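Local structure of conserved hypothetical protein NMB0706 (Neisseria meningitidis, 1RV9) at residues P74-N79 and A90-G95. The protein is of unknown function but belongs to the multi-copper polyphenol oxidoreductase (laccase) family, formerly DUF152, and probably acts as an enzyme. Residues are numbered along the deposited sequence; the frame is centred on the assembly and turned at random.
Sequences PVAYLN and AEALGG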
ATOM      1  N   PRO A  74       7.692  15.365  -6.816  1.00  8.94           N
ATOM      2  CA  PRO A  74       8.631  14.531  -6.065  1.00  9.34           C
ATOM      3  C   PRO A  74       7.792  13.485  -5.321  1.00  9.62           C
ATOM      4  O   PRO A  74       6.653  13.760  -4.933  1.00  8.48           O
ATOM      5  CB  PRO A  74       9.314  15.528  -5.126  1.00 10.23           C
ATOM      6  CG  PRO A  74       8.288  16.621  -4.966  1.00 10.89           C
ATOM      7  CD  PRO A  74       7.743  16.766  -6.361  1.00 10.18           C
ATOM      8  N   VAL A  75       8.350  12.292  -5.144  1.00  9.11           N
ATOM      9  CA  VAL A  75       7.656  11.194  -4.481  1.00  8.76           C
ATOM     10  C   VAL A  75       8.250  10.948  -3.097  1.00  8.36           C
ATOM     11  O   VAL A  75       9.458  10.747  -2.960  1.00 10.21           O
ATOM     12  CB  VAL A  75       7.770   9.908  -5.324  1.00  8.24           C
ATOM     13  CG1 VAL A  75       7.014   8.768  -4.657  1.00  9.55           C
ATOM     14  CG2 VAL A  75       7.229  10.160  -6.727  1.00  8.96           C
ATOM     15  N   ALA A  76       7.399  10.958  -2.075  1.00  7.64           N
ATOM     16  CA  ALA A  76       7.856  10.759  -0.704  1.00  7.86           C
ATOM     17  C   ALA A  76       8.049   9.301  -0.288  1.00  9.72           C
ATOM     18  O   ALA A  76       7.272   8.764   0.505  1.00 10.53           O
ATOM     19  CB  ALA A  76       6.904  11.453   0.269  1.00  8.24           C
ATOM     20  N   TYR A  77       9.092   8.666  -0.817  1.00  9.47           N
ATOM     21  CA  TYR A  77       9.401   7.289  -0.457  1.00  9.43           C
ATOM     22  C   TYR A  77       9.792   7.280   1.019  1.00  9.02           C
ATOM     23  O   TYR A  77      10.524   8.159   1.485  1.00 10.41           O
ATOM     24  CB  TYR A  77      10.562   6.764  -1.306  1.00  9.61           C
ATOM     25  CG  TYR A  77      10.217   6.600  -2.764  1.00  9.84           C
ATOM     26  CD1 TYR A  77       9.378   5.569  -3.190  1.00 11.85           C
ATOM     27  CD2 TYR A  77      10.703   7.493  -3.719  1.00 11.24           C
ATOM     28  CE1 TYR A  77       9.027   5.433  -4.530  1.00 12.02           C
ATOM     29  CE2 TYR A  77      10.357   7.366  -5.064  1.00  9.87           C
ATOM     30  CZ  TYR A  77       9.519   6.335  -5.461  1.00 13.47           C
ATOM     31  OH  TYR A  77       9.162   6.205  -6.782  1.00 13.30           O
ATOM     32  N   LEU A  78       9.309   6.285   1.752  1.00  8.38           N
ATOM     33  CA  LEU A  78       9.596   6.187   3.179  1.00  8.74           C
ATOM     34  C   LEU A  78      10.470   4.988   3.499  1.00  9.11           C
ATOM     35  O   LEU A  78      10.549   4.036   2.724  1.00  9.55           O
ATOM     36  CB  LEU A  78       8.292   6.023   3.970  1.00  9.24           C
ATOM     37  CG  LEU A  78       7.116   6.957   3.683  1.00  9.83           C
ATOM     38  CD1 LEU A  78       5.880   6.428   4.408  1.00 10.58           C
ATOM     39  CD2 LEU A  78       7.443   8.375   4.130  1.00  9.52           C
ATOM     40  N   ASN A  79      11.139   5.041   4.645  1.00 10.11           N
ATOM     41  CA  ASN A  79      11.913   3.889   5.073  1.00 10.29           C
ATOM     42  C   ASN A  79      10.879   3.141   5.902  1.00  9.29           C
ATOM     43  O   ASN A  79      10.727   3.381   7.104  1.00 10.09           O
ATOM     44  CB  ASN A  79      13.099   4.281   5.952  1.00 12.38           C
ATOM     45  CG  ASN A  79      13.855   3.068   6.455  1.00 14.35           C
ATOM     46  OD1 ASN A  79      14.106   2.131   5.697  1.00 17.59           O
ATOM     47  ND2 ASN A  79      14.220   3.075   7.732  1.00 16.08           N
ATOM     48  N   ALA A  90       4.932  16.045   2.608  1.00 12.33           N
ATOM     49  CA  ALA A  90       5.676  17.246   2.242  1.00 13.19           C
ATOM     50  C   ALA A  90       6.925  17.439   3.100  1.00 15.36           C
ATOM     51  O   ALA A  90       7.862  18.126   2.691  1.00 15.78           O
ATOM     52  CB  ALA A  90       4.770  18.474   2.348  1.00 13.19           C
ATOM     53  N   GLU A  91       6.942  16.828   4.282  1.00 17.15           N
ATOM     54  CA  GLU A  91       8.083  16.945   5.189  1.00 18.52           C
ATOM     55  C   GLU A  91       9.003  15.728   5.113  1.00 19.84           C
ATOM     56  O   GLU A  91      10.090  15.728   5.698  1.00 20.47           O
ATOM     57  CB  GLU A  91       7.603  17.097   6.634  1.00 20.69           C
ATOM     58  CG  GLU A  91       6.679  18.271   6.895  1.00 21.80           C
ATOM     59  CD  GLU A  91       6.270  18.362   8.354  1.00 23.35           C
ATOM     60  OE1 GLU A  91       5.698  17.383   8.879  1.00 24.73           O
ATOM     61  OE2 GLU A  91       6.520  19.413   8.980  1.00 26.74           O
ATOM     62  N   ALA A  92       8.573  14.697   4.397  1.00 19.55           N
ATOM     63  CA  ALA A  92       9.356  13.474   4.271  1.00 21.10           C
ATOM     64  C   ALA A  92      10.396  13.482   3.154  1.00 21.63           C
ATOM     65  O   ALA A  92      11.094  12.490   2.949  1.00 23.08           O
ATOM     66  CB  ALA A  92       8.403  12.287   4.089  1.00 20.44           C
ATOM     67  N   LEU A  93      10.502  14.602   2.445  1.00 22.11           N
ATOM     68  CA  LEU A  93      11.437  14.715   1.330  1.00 23.08           C
ATOM     69  C   LEU A  93      12.878  15.117   1.649  1.00 25.58           C
ATOM     70  O   LEU A  93      13.793  14.753   0.928  1.00 27.52           O
ATOM     71  CB  LEU A  93      10.876  15.676   0.282  1.00 21.37           C
ATOM     72  CG  LEU A  93       9.462  15.368  -0.206  1.00 19.11           C
ATOM     73  CD1 LEU A  93       9.047  16.425  -1.219  1.00 18.40           C
ATOM     74  CD2 LEU A  93       9.395  13.979  -0.835  1.00 19.08           C
ATOM     75  N   GLY A  94      13.096  15.842   2.732  1.00 27.05           N
ATOM     76  CA  GLY A  94      14.454  16.260   3.043  1.00 29.06           C
ATOM     77  C   GLY A  94      15.193  15.302   3.968  1.00 29.22           C
ATOM     78  O   GLY A  94      16.097  15.718   4.701  1.00 30.95           O
ATOM     79  N   GLY A  95      14.832  14.022   3.928  1.00 28.70           N
ATOM     80  CA  GLY A  95      15.474  13.035   4.780  1.00 27.55           C
ATOM     81  C   GLY A  95      14.460  11.934   5.024  1.00 27.22           C
ATOM     82  O   GLY A  95      13.459  12.142   5.707  1.00 28.33           O
TER
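Leu-93 straddles the edge of the 74-79 segment with its two methyls, yet the residue is largely solvent-exposed even though it gives the largest share of any residue, 71 of 223 Å². CD1 lies 3.8 Å from CG and 4.0 Å from CB of Pro-74, so it meets the CB-CG side of the pyrrolidine ring; the two side chains cross at about a right angle. CD2 reaches the main chain itself, coming within 3.6 Å of Ala-76 CA and a similar distance of its methyl. Chi1 of -53° sets CG beside the backbone N, and chi2 near 180° then splays the two methyls, CD1 to Pro-74 and CD2 to Ala-76.

The backbone of Ala-76 is the centre of an inverse gamma turn, closed by a weak bond from Tyr-77 N to Val-75 O. CB of Ala-76 also lies 4.2 Å from CB of Ala-92, whose methyl is directed at this segment. Further along, Leu-78 sends its CD2 to 4.0 Å from Ala-92 CB, which therefore sits against both residues. All the side-chain pairings are apolar, and the packing passes from the buried Ala-76, Leu-78 and Ala-92 to the outer Pro-74 and Leu-93.

The contact packs an edge strand of one sheet, with the turn that follows it, against the loop leaving the edge strand of another. Ala-76 belongs to strand 75-76, outermost in a five-stranded mixed sheet, where it bonds to Ala-110 through the backbone, while 90-95 follows strand 86-88 of the six-stranded sheet. Val-87 of that strand touches both Leu-78 and Ala-92, and Val-109, just ahead of strand 110-115, packs on Ala-76 and Leu-93.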